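Putative uncharacterized protein (Pyrococcus furiosus, PDB 3UFC) probably binds CRISPR RNA as a Cas6-related member of the CRISPR antiviral defence system. Local coordinates at residues A[16-21]-A[107-112]; A[47-52]-A[170-175]; A[134-139]-A[156-161]. All blocks are in the same frame, centred on the assembly; numbering follows the deposited sequence.

Contact 1: A[16-21]-A[107-112]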
loop_
_atom_site.group_PDB
_atom_site.type_symbol
_atom_site.label_atom_id
_atom_site.label_comp_id
_atom_site.label_asym_id
_atom_site.label_seq_id
_atom_site.Cartn_x
_atom_site.Cartn_y
_atom_site.Cartn_z
ATOM N N PRO A 16 -20.624 12.126 -1.628
ATOM C CA PRO A 16 -19.779 12.770 -0.621
ATOM C C PRO A 16 -18.417 13.173 -1.177
ATOM O O PRO A 16 -17.999 12.710 -2.239
ATOM C CB PRO A 16 -19.664 11.697 0.454
ATOM C CG PRO A 16 -19.594 10.454 -0.361
ATOM C CD PRO A 16 -20.683 10.671 -1.400
ATOM N N VAL A 17 -17.736 14.051 -0.451
ATOM C CA VAL A 17 -16.411 14.500 -0.843
ATOM C C VAL A 17 -15.474 14.120 0.296
ATOM O O VAL A 17 -15.635 14.589 1.419
ATOM C CB VAL A 17 -16.360 16.033 -1.050
ATOM C CG1 VAL A 17 -14.963 16.452 -1.488
ATOM C CG2 VAL A 17 -17.383 16.450 -2.097
ATOM N N ILE A 18 -14.516 13.246 0.012
ATOM C CA ILE A 18 -13.566 12.825 1.033
ATOM C C ILE A 18 -12.253 13.570 0.833
ATOM O O ILE A 18 -11.907 13.943 -0.286
ATOM C CB ILE A 18 -13.263 11.304 0.955
ATOM C CG1 ILE A 18 -12.605 10.968 -0.387
ATOM C CG2 ILE A 18 -14.539 10.509 1.155
ATOM C CD1 ILE A 18 -12.146 9.515 -0.513
ATOM N N PRO A 19 -11.511 13.807 1.920
ATOM C CA PRO A 19 -10.233 14.513 1.785
ATOM C C PRO A 19 -9.241 13.628 1.029
ATOM O O PRO A 19 -9.401 12.404 0.998
ATOM C CB PRO A 19 -9.824 14.759 3.235
ATOM C CG PRO A 19 -10.430 13.586 3.960
ATOM C CD PRO A 19 -11.799 13.487 3.328
ATOM N N PHE A 20 -8.232 14.235 0.410
ATOM C CA PHE A 20 -7.239 13.462 -0.333
ATOM C C PHE A 20 -6.297 12.678 0.583
ATOM O O PHE A 20 -5.922 11.549 0.273
ATOM C CB PHE A 20 -6.339 14.355 -1.203
ATOM C CG PHE A 20 -7.067 15.277 -2.135
ATOM C CD1 PHE A 20 -7.304 16.604 -1.776
ATOM C CD2 PHE A 20 -7.439 14.851 -3.407
ATOM C CE1 PHE A 20 -7.892 17.497 -2.672
ATOM C CE2 PHE A 20 -8.031 15.736 -4.311
ATOM C CZ PHE A 20 -8.254 17.061 -3.943
ATOM N N ASN A 21 -5.910 13.293 1.699
ATOM C CA ASN A 21 -4.947 12.704 2.636
ATOM C C ASN A 21 -5.533 11.911 3.802
ATOM O O ASN A 21 -5.412 12.318 4.958
ATOM C CB ASN A 21 -4.059 13.828 3.181
ATOM C CG ASN A 21 -3.557 14.750 2.087
ATOM O OD1 ASN A 21 -2.735 14.363 1.258
ATOM N ND2 ASN A 21 -4.065 15.979 2.069
ATOM N N VAL A 107 -16.842 11.793 6.116
ATOM C CA VAL A 107 -17.638 10.822 5.380
ATOM C C VAL A 107 -17.576 9.435 6.012
ATOM O O VAL A 107 -16.492 8.901 6.267
ATOM C CB VAL A 107 -17.163 10.722 3.913
ATOM C CG1 VAL A 107 -18.083 9.799 3.121
ATOM C CG2 VAL A 107 -17.130 12.106 3.291
ATOM N N GLY A 108 -18.747 8.863 6.270
ATOM C CA GLY A 108 -18.812 7.536 6.853
ATOM C C GLY A 108 -19.017 6.497 5.767
ATOM O O GLY A 108 -19.604 6.788 4.723
ATOM N N PHE A 109 -18.521 5.288 6.008
ATOM C CA PHE A 109 -18.646 4.192 5.055
ATOM C C PHE A 109 -19.039 2.916 5.788
ATOM O O PHE A 109 -18.688 2.720 6.955
ATOM C CB PHE A 109 -17.312 3.922 4.349
ATOM C CG PHE A 109 -16.902 4.980 3.370
ATOM C CD1 PHE A 109 -17.185 4.839 2.017
ATOM C CD2 PHE A 109 -16.214 6.114 3.799
ATOM C CE1 PHE A 109 -16.786 5.812 1.095
ATOM C CE2 PHE A 109 -15.811 7.094 2.887
ATOM C CZ PHE A 109 -16.099 6.940 1.532
ATOM N N LEU A 110 -19.766 2.053 5.097
ATOM C CA LEU A 110 -20.151 0.770 5.663
ATOM C C LEU A 110 -19.491 -0.280 4.778
ATOM O O LEU A 110 -19.545 -0.179 3.555
ATOM C CB LEU A 110 -21.675 0.598 5.637
ATOM C CG LEU A 110 -22.215 -0.686 6.279
ATOM C CD1 LEU A 110 -21.683 -0.818 7.701
ATOM C CD2 LEU A 110 -23.741 -0.659 6.281
ATOM N N VAL A 111 -18.835 -1.264 5.380
ATOM C CA VAL A 111 -18.209 -2.312 4.581
ATOM C C VAL A 111 -19.349 -3.133 3.984
ATOM O O VAL A 111 -20.139 -3.727 4.714
ATOM C CB VAL A 111 -17.311 -3.227 5.441
ATOM C CG1 VAL A 111 -16.847 -4.422 4.614
ATOM C CG2 VAL A 111 -16.111 -2.443 5.949
ATOM N N ALA A 112 -19.436 -3.151 2.659
ATOM C CA ALA A 112 -20.498 -3.867 1.974
ATOM C C ALA A 112 -20.154 -5.315 1.660
ATOM O O ALA A 112 -21.048 -6.149 1.507
ATOM C CB ALA A 112 -20.862 -3.137 0.689
#
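V107 presses both of its methyl groups against segment 16-21. CG1 of V107 lies 3.6 Å from CB of P16, while CG2 of V107 comes 3.7 Å from CG2 of I18 and 3.5 Å from the carbonyl O of V17. The valine thus touches three consecutive residues, P16, V17 and I18, and crosses the side chains of P16 and I18 at about a right angle. CG1 of V107 stands anti to its backbone N (chi1 -175°), which leaves CG2 beside that N and turned to I18. The same I18 methyl then bridges to F109, meeting the ring at its edge and in its plane, with CG2 of I18 3.9 Å from CZ of F109. No hydrogen bond joins the segments; the fit is almost wholly apolar. In the next shell I104 touches both I18 and F109, and I72 touches P16 and F109, so strands 101-104 and 69-72 each touch both segments. P11 and L9 pack on F109 as well. Backbone bonds fix the two sides separately: P16 pairs with I72 and I18 with I70, whereas G108 pairs with L12, L110 with L10 and F109 with F102. The contact therefore lays the short strand 17-18, outermost in a small three-stranded antiparallel sheet, against the start of strand 107-116 of the main antiparallel sheet, whose strands 53-59, 77-83, 3-11 and 107-116 follow the order of the ferredoxin-like fold, with 101-104 added at the edge.

Contact 2: A[47-52]-A[170-175]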
loop_
_atom_site.group_PDB
_atom_site.type_symbol
_atom_site.label_atom_id
_atom_site.label_comp_id
_atom_site.label_asym_id
_atom_site.label_seq_id
_atom_site.Cartn_x
_atom_site.Cartn_y
_atom_site.Cartn_z
ATOM N N SER A 47 4.635 -1.950 12.573
ATOM C CA SER A 47 6.063 -1.987 12.279
ATOM C C SER A 47 6.415 -1.302 10.966
ATOM O O SER A 47 5.777 -1.538 9.940
ATOM C CB SER A 47 6.558 -3.432 12.235
ATOM O OG SER A 47 7.846 -3.503 11.646
ATOM N N PRO A 48 7.446 -0.441 10.984
ATOM C CA PRO A 48 7.864 0.265 9.769
ATOM C C PRO A 48 8.482 -0.658 8.711
ATOM O O PRO A 48 8.772 -0.218 7.604
ATOM C CB PRO A 48 8.862 1.300 10.297
ATOM C CG PRO A 48 9.482 0.587 11.468
ATOM C CD PRO A 48 8.264 -0.028 12.139
ATOM N N HIS A 49 8.685 -1.934 9.041
ATOM C CA HIS A 49 9.260 -2.858 8.063
ATOM C C HIS A 49 8.223 -3.346 7.047
ATOM O O HIS A 49 8.552 -4.058 6.099
ATOM C CB HIS A 49 9.910 -4.050 8.758
ATOM C CG HIS A 49 11.057 -3.675 9.640
ATOM N ND1 HIS A 49 10.923 -3.492 10.999
ATOM C CD2 HIS A 49 12.356 -3.424 9.353
ATOM C CE1 HIS A 49 12.090 -3.145 11.512
ATOM N NE2 HIS A 49 12.977 -3.096 10.535
ATOM N N GLY A 50 6.972 -2.956 7.260
ATOM C CA GLY A 50 5.909 -3.317 6.341
ATOM C C GLY A 50 5.548 -4.782 6.249
ATOM O O GLY A 50 5.914 -5.449 5.283
ATOM N N TYR A 51 4.823 -5.277 7.249
ATOM C CA TYR A 51 4.389 -6.670 7.266
ATOM C C TYR A 51 3.136 -6.835 6.419
ATOM O O TYR A 51 2.613 -7.940 6.277
ATOM C CB TYR A 51 4.087 -7.132 8.694
ATOM C CG TYR A 51 5.313 -7.453 9.517
ATOM C CD1 TYR A 51 6.132 -6.441 10.024
ATOM C CD2 TYR A 51 5.652 -8.773 9.791
ATOM C CE1 TYR A 51 7.263 -6.748 10.790
ATOM C CE2 TYR A 51 6.773 -9.088 10.549
ATOM C CZ TYR A 51 7.572 -8.076 11.046
ATOM O OH TYR A 51 8.673 -8.406 11.797
ATOM N N TRP A 52 2.655 -5.728 5.861
ATOM C CA TRP A 52 1.461 -5.752 5.023
ATOM C C TRP A 52 1.374 -4.445 4.256
ATOM O O TRP A 52 2.202 -3.548 4.444
ATOM C CB TRP A 52 0.201 -5.917 5.888
ATOM C CG TRP A 52 -0.049 -4.755 6.825
ATOM C CD1 TRP A 52 0.790 -4.296 7.803
ATOM C CD2 TRP A 52 -1.215 -3.917 6.870
ATOM N NE1 TRP A 52 0.217 -3.224 8.456
ATOM C CE2 TRP A 52 -1.012 -2.972 7.904
ATOM C CE3 TRP A 52 -2.411 -3.873 6.138
ATOM C CZ2 TRP A 52 -1.963 -1.993 8.224
ATOM C CZ3 TRP A 52 -3.357 -2.897 6.456
ATOM C CH2 TRP A 52 -3.123 -1.970 7.493
ATOM N N TYR A 170 12.583 -7.749 3.715
ATOM C CA TYR A 170 12.504 -9.202 3.553
ATOM C C TYR A 170 13.178 -9.924 4.729
ATOM O O TYR A 170 12.655 -10.910 5.253
ATOM C CB TYR A 170 13.177 -9.618 2.239
ATOM C CG TYR A 170 12.894 -11.048 1.811
ATOM C CD1 TYR A 170 12.021 -11.317 0.757
ATOM C CD2 TYR A 170 13.500 -12.127 2.457
ATOM C CE1 TYR A 170 11.756 -12.631 0.350
ATOM C CE2 TYR A 170 13.243 -13.446 2.061
ATOM C CZ TYR A 170 12.369 -13.686 1.007
ATOM O OH TYR A 170 12.102 -14.978 0.609
ATOM N N HIS A 171 14.344 -9.435 5.142
ATOM C CA HIS A 171 15.054 -10.050 6.255
ATOM C C HIS A 171 14.243 -9.972 7.542
ATOM O O HIS A 171 14.101 -10.961 8.267
ATOM C CB HIS A 171 16.415 -9.377 6.467
ATOM C CG HIS A 171 17.122 -9.842 7.700
ATOM N ND1 HIS A 171 16.828 -9.348 8.952
ATOM C CD2 HIS A 171 18.047 -10.814 7.885
ATOM C CE1 HIS A 171 17.540 -9.999 9.857
ATOM N NE2 HIS A 171 18.286 -10.893 9.235
ATOM N N GLU A 172 13.718 -8.788 7.826
ATOM C CA GLU A 172 12.924 -8.575 9.023
ATOM C C GLU A 172 11.612 -9.365 9.011
ATOM O O GLU A 172 11.278 -10.037 9.986
ATOM C CB GLU A 172 12.619 -7.086 9.183
ATOM C CG GLU A 172 11.667 -6.768 10.319
ATOM C CD GLU A 172 12.174 -7.261 11.661
ATOM O OE1 GLU A 172 13.365 -7.033 11.974
ATOM O OE2 GLU A 172 11.376 -7.869 12.405
ATOM N N VAL A 173 10.873 -9.289 7.909
ATOM C CA VAL A 173 9.592 -9.981 7.815
ATOM C C VAL A 173 9.688 -11.493 7.608
ATOM O O VAL A 173 9.011 -12.253 8.301
ATOM C CB VAL A 173 8.714 -9.354 6.699
ATOM C CG1 VAL A 173 7.417 -10.133 6.540
ATOM C CG2 VAL A 173 8.407 -7.898 7.051
ATOM N N MET A 174 10.529 -11.933 6.678
ATOM C CA MET A 174 10.678 -13.361 6.399
ATOM C C MET A 174 11.653 -14.077 7.337
ATOM O O MET A 174 11.650 -15.305 7.416
ATOM C CB MET A 174 11.124 -13.575 4.949
ATOM C CG MET A 174 10.230 -12.903 3.909
ATOM S SD MET A 174 8.482 -13.389 4.049
ATOM C CE MET A 174 8.522 -14.993 3.267
ATOM N N GLY A 175 12.499 -13.326 8.036
ATOM C CA GLY A 175 13.432 -13.963 8.951
ATOM C C GLY A 175 14.870 -14.035 8.472
ATOM O O GLY A 175 15.790 -14.101 9.284
#
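The imidazole of H49 has CG of E172 over one face, 3.4 Å from the ring centroid, in a CH-pi contact displaced toward the CG side of the ring; CG of E172 is 3.2 Å from CG of H49. At the imidazole edge lies OG of S47, which accepts a bond from ND1 of H49 (3.1 Å, 150° at the hydrogen) nearly in the ring plane. The phenol ring of Y51 carries CG2 of V173 squarely over its centre, 3.8 Å from the centroid and 3° off the normal, while CG1 of V173 reaches the CD2 side of the ring. OE2 of E172 sits at the edge of the same phenol near its plane and takes a weak hydrogen bond of 2.8 Å from OH of Y51; S47 OG also lies at the edge of the phenol, in its plane. E172 thus serves both rings: its chain bends at chi2 (58°), so that the methylene lies on H49 while the carboxylate turns to Y51. S47 OG also accepts from the backbone N of H49 (3.2 Å), an ST turn within the type I turn from S47 to G50; the ND1 bond to the same oxygen helps fix the rotation of the imidazole. The carbonyls of H49 and G50 lie near CG2 of V173, and both are bound by the guanidinium of R169, one residue before segment 170-175. V173 also touches F220 and S84. A loop between helix 42-46 and strand 53-59 is thereby clasped to the C-terminal end of helix 158-174, an interface between the N-terminal and C-terminal ferredoxin-like halves of a Cas6-type protein.

Contact 3: A[134-139]-A[156-161]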
loop_
_atom_site.group_PDB
_atom_site.type_symbol
_atom_site.label_atom_id
_atom_site.label_comp_id
_atom_site.label_asym_id
_atom_site.label_seq_id
_atom_site.Cartn_x
_atom_site.Cartn_y
_atom_site.Cartn_z
ATOM N N ILE A 134 4.353 3.982 -4.740
ATOM C CA ILE A 134 5.574 3.358 -4.252
ATOM C C ILE A 134 6.500 4.451 -3.711
ATOM O O ILE A 134 6.791 5.442 -4.392
ATOM C CB ILE A 134 6.269 2.552 -5.368
ATOM C CG1 ILE A 134 5.503 1.243 -5.591
ATOM C CG2 ILE A 134 7.725 2.256 -4.993
ATOM C CD1 ILE A 134 6.033 0.402 -6.747
ATOM N N VAL A 135 6.940 4.261 -2.473
ATOM C CA VAL A 135 7.811 5.212 -1.795
ATOM C C VAL A 135 9.215 4.636 -1.623
ATOM O O VAL A 135 9.387 3.534 -1.106
ATOM C CB VAL A 135 7.254 5.562 -0.394
ATOM C CG1 VAL A 135 8.189 6.547 0.318
ATOM C CG2 VAL A 135 5.852 6.167 -0.527
ATOM N N VAL A 136 10.212 5.384 -2.082
ATOM C CA VAL A 136 11.607 4.978 -1.962
ATOM C C VAL A 136 12.367 6.230 -1.556
ATOM O O VAL A 136 12.361 7.231 -2.277
ATOM C CB VAL A 136 12.177 4.457 -3.299
ATOM C CG1 VAL A 136 13.642 4.068 -3.115
ATOM C CG2 VAL A 136 11.365 3.246 -3.788
ATOM N N ARG A 137 13.025 6.176 -0.405
ATOM C CA ARG A 137 13.739 7.342 0.088
ATOM C C ARG A 137 15.223 7.142 0.351
ATOM O O ARG A 137 15.727 6.019 0.390
ATOM C CB ARG A 137 13.070 7.834 1.372
ATOM C CG ARG A 137 11.585 8.082 1.219
ATOM C CD ARG A 137 10.798 7.368 2.298
ATOM N NE ARG A 137 10.851 8.040 3.591
ATOM C CZ ARG A 137 10.251 9.195 3.860
ATOM N NH1 ARG A 137 9.552 9.819 2.925
ATOM N NH2 ARG A 137 10.330 9.718 5.075
ATOM N N THR A 138 15.911 8.264 0.524
ATOM C CA THR A 138 17.330 8.276 0.822
ATOM C C THR A 138 17.535 9.432 1.799
ATOM O O THR A 138 16.600 10.184 2.074
ATOM C CB THR A 138 18.178 8.492 -0.450
ATOM O OG1 THR A 138 19.568 8.407 -0.114
ATOM C CG2 THR A 138 17.890 9.842 -1.071
ATOM N N VAL A 139 18.741 9.570 2.330
ATOM C CA VAL A 139 19.021 10.639 3.281
ATOM C C VAL A 139 19.820 11.779 2.660
ATOM O O VAL A 139 20.878 11.557 2.073
ATOM C CB VAL A 139 19.799 10.101 4.505
ATOM C CG1 VAL A 139 20.202 11.247 5.415
ATOM C CG2 VAL A 139 18.938 9.109 5.268
ATOM N N GLU A 156 18.740 8.552 -10.188
ATOM C CA GLU A 156 19.847 7.597 -10.254
ATOM C C GLU A 156 19.898 6.623 -9.078
ATOM O O GLU A 156 20.233 5.454 -9.253
ATOM C CB GLU A 156 21.188 8.332 -10.329
ATOM C CG GLU A 156 21.387 9.174 -11.573
ATOM C CD GLU A 156 22.806 9.703 -11.676
ATOM O OE1 GLU A 156 23.272 10.356 -10.714
ATOM O OE2 GLU A 156 23.456 9.466 -12.717
ATOM N N LEU A 157 19.578 7.108 -7.882
ATOM C CA LEU A 157 19.609 6.267 -6.684
ATOM C C LEU A 157 18.361 5.411 -6.448
ATOM O O LEU A 157 18.376 4.526 -5.598
ATOM C CB LEU A 157 19.845 7.130 -5.440
ATOM C CG LEU A 157 21.270 7.571 -5.096
ATOM C CD1 LEU A 157 21.908 8.292 -6.271
ATOM C CD2 LEU A 157 21.217 8.476 -3.874
ATOM N N PHE A 158 17.289 5.677 -7.189
ATOM C CA PHE A 158 16.033 4.940 -7.015
ATOM C C PHE A 158 16.195 3.421 -6.932
ATOM O O PHE A 158 15.880 2.806 -5.908
ATOM C CB PHE A 158 15.059 5.273 -8.150
ATOM C CG PHE A 158 13.688 4.660 -7.975
ATOM C CD1 PHE A 158 12.734 5.270 -7.168
ATOM C CD2 PHE A 158 13.361 3.464 -8.602
ATOM C CE1 PHE A 158 11.474 4.695 -6.989
ATOM C CE2 PHE A 158 12.101 2.878 -8.429
ATOM C CZ PHE A 158 11.161 3.493 -7.625
ATOM N N LEU A 159 16.685 2.817 -8.011
ATOM C CA LEU A 159 16.846 1.372 -8.055
ATOM C C LEU A 159 17.670 0.804 -6.903
ATOM O O LEU A 159 17.229 -0.128 -6.235
ATOM C CB LEU A 159 17.451 0.938 -9.397
ATOM C CG LEU A 159 17.634 -0.578 -9.545
ATOM C CD1 LEU A 159 16.298 -1.275 -9.335
ATOM C CD2 LEU A 159 18.201 -0.903 -10.919
ATOM N N ASP A 160 18.859 1.350 -6.662
ATOM C CA ASP A 160 19.685 0.844 -5.569
ATOM C C ASP A 160 18.998 1.007 -4.222
ATOM O O ASP A 160 19.101 0.134 -3.356
ATOM C CB ASP A 160 21.052 1.529 -5.549
ATOM C CG ASP A 160 21.963 1.025 -6.650
ATOM O OD1 ASP A 160 21.775 -0.132 -7.088
ATOM O OD2 ASP A 160 22.869 1.772 -7.068
ATOM N N ARG A 161 18.301 2.125 -4.040
ATOM C CA ARG A 161 17.578 2.352 -2.795
ATOM C C ARG A 161 16.435 1.332 -2.667
ATOM O O ARG A 161 16.234 0.748 -1.603
ATOM C CB ARG A 161 17.013 3.770 -2.759
ATOM C CG ARG A 161 18.048 4.856 -2.506
ATOM C CD ARG A 161 18.197 5.121 -1.019
ATOM N NE ARG A 161 19.267 4.347 -0.407
ATOM C CZ ARG A 161 19.430 4.219 0.908
ATOM N NH1 ARG A 161 18.583 4.807 1.743
ATOM N NH2 ARG A 161 20.455 3.525 1.385
#
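V136 wedges between F158 and R161 where a beta hairpin, strands 136-142 and 145-151, packs on the start of helix 158-174, the first helix of the C-terminal ferredoxin-like half. This is the tight end. CG2 of V136 lies 3.5 Å from CE1 of F158, approaching the ring obliquely, and CG1 of V136 reaches CB of R161 at 3.4 Å. F158 has CG anti to its backbone N (chi1 -174°), which brings the ring to V136; P153 and I185 pack on it too. T138 adds its CB, 3.4 Å from CD of R161, and the two side chains cross at about a right angle. L151, on the partner strand, also touches R161.

Toward the surface the fit slackens at L157, which is exposed and meets T138 only through CD2, 4.1 Å from OG1 of T138. The side chain of R137 leads away from the helix to a salt bridge with D150 and a hydrogen bond to H148, so it is the backbone of R137 that faces R161. Here the approach is close again, CD of R161 lying 3.0 Å from O of R137. The side chain of R161, bent at chi2 and chi3, keeps its guanidinium beside the strand. R137 O lies at the guanidinium edge, near its plane, and accepts from NH1 of R161 a weak, long but nearly straight hydrogen bond, 3.4 Å with 163° at the hydrogen.

How the contacts relate
From the N terminus, strand 3-11 leads to segment 16-21, and contact 1 closes its loop when the chain returns at 107-112, after helices 23-37, 42-46 and 86-98. Segment 47-52 lies within that loop, but its partner 170-175 comes later, so contacts 1 and 2 cross, and contact 2 ties the N-terminal half to the C-terminal one. Contact 3 opens and closes between the two segments of contact 2, joining a hairpin to the start of helix 158-174; contact 2 grips the end of the same helix, its centre 18 Å from that of contact 3. Contact 1 lies on the opposite side of the chain's centre from both.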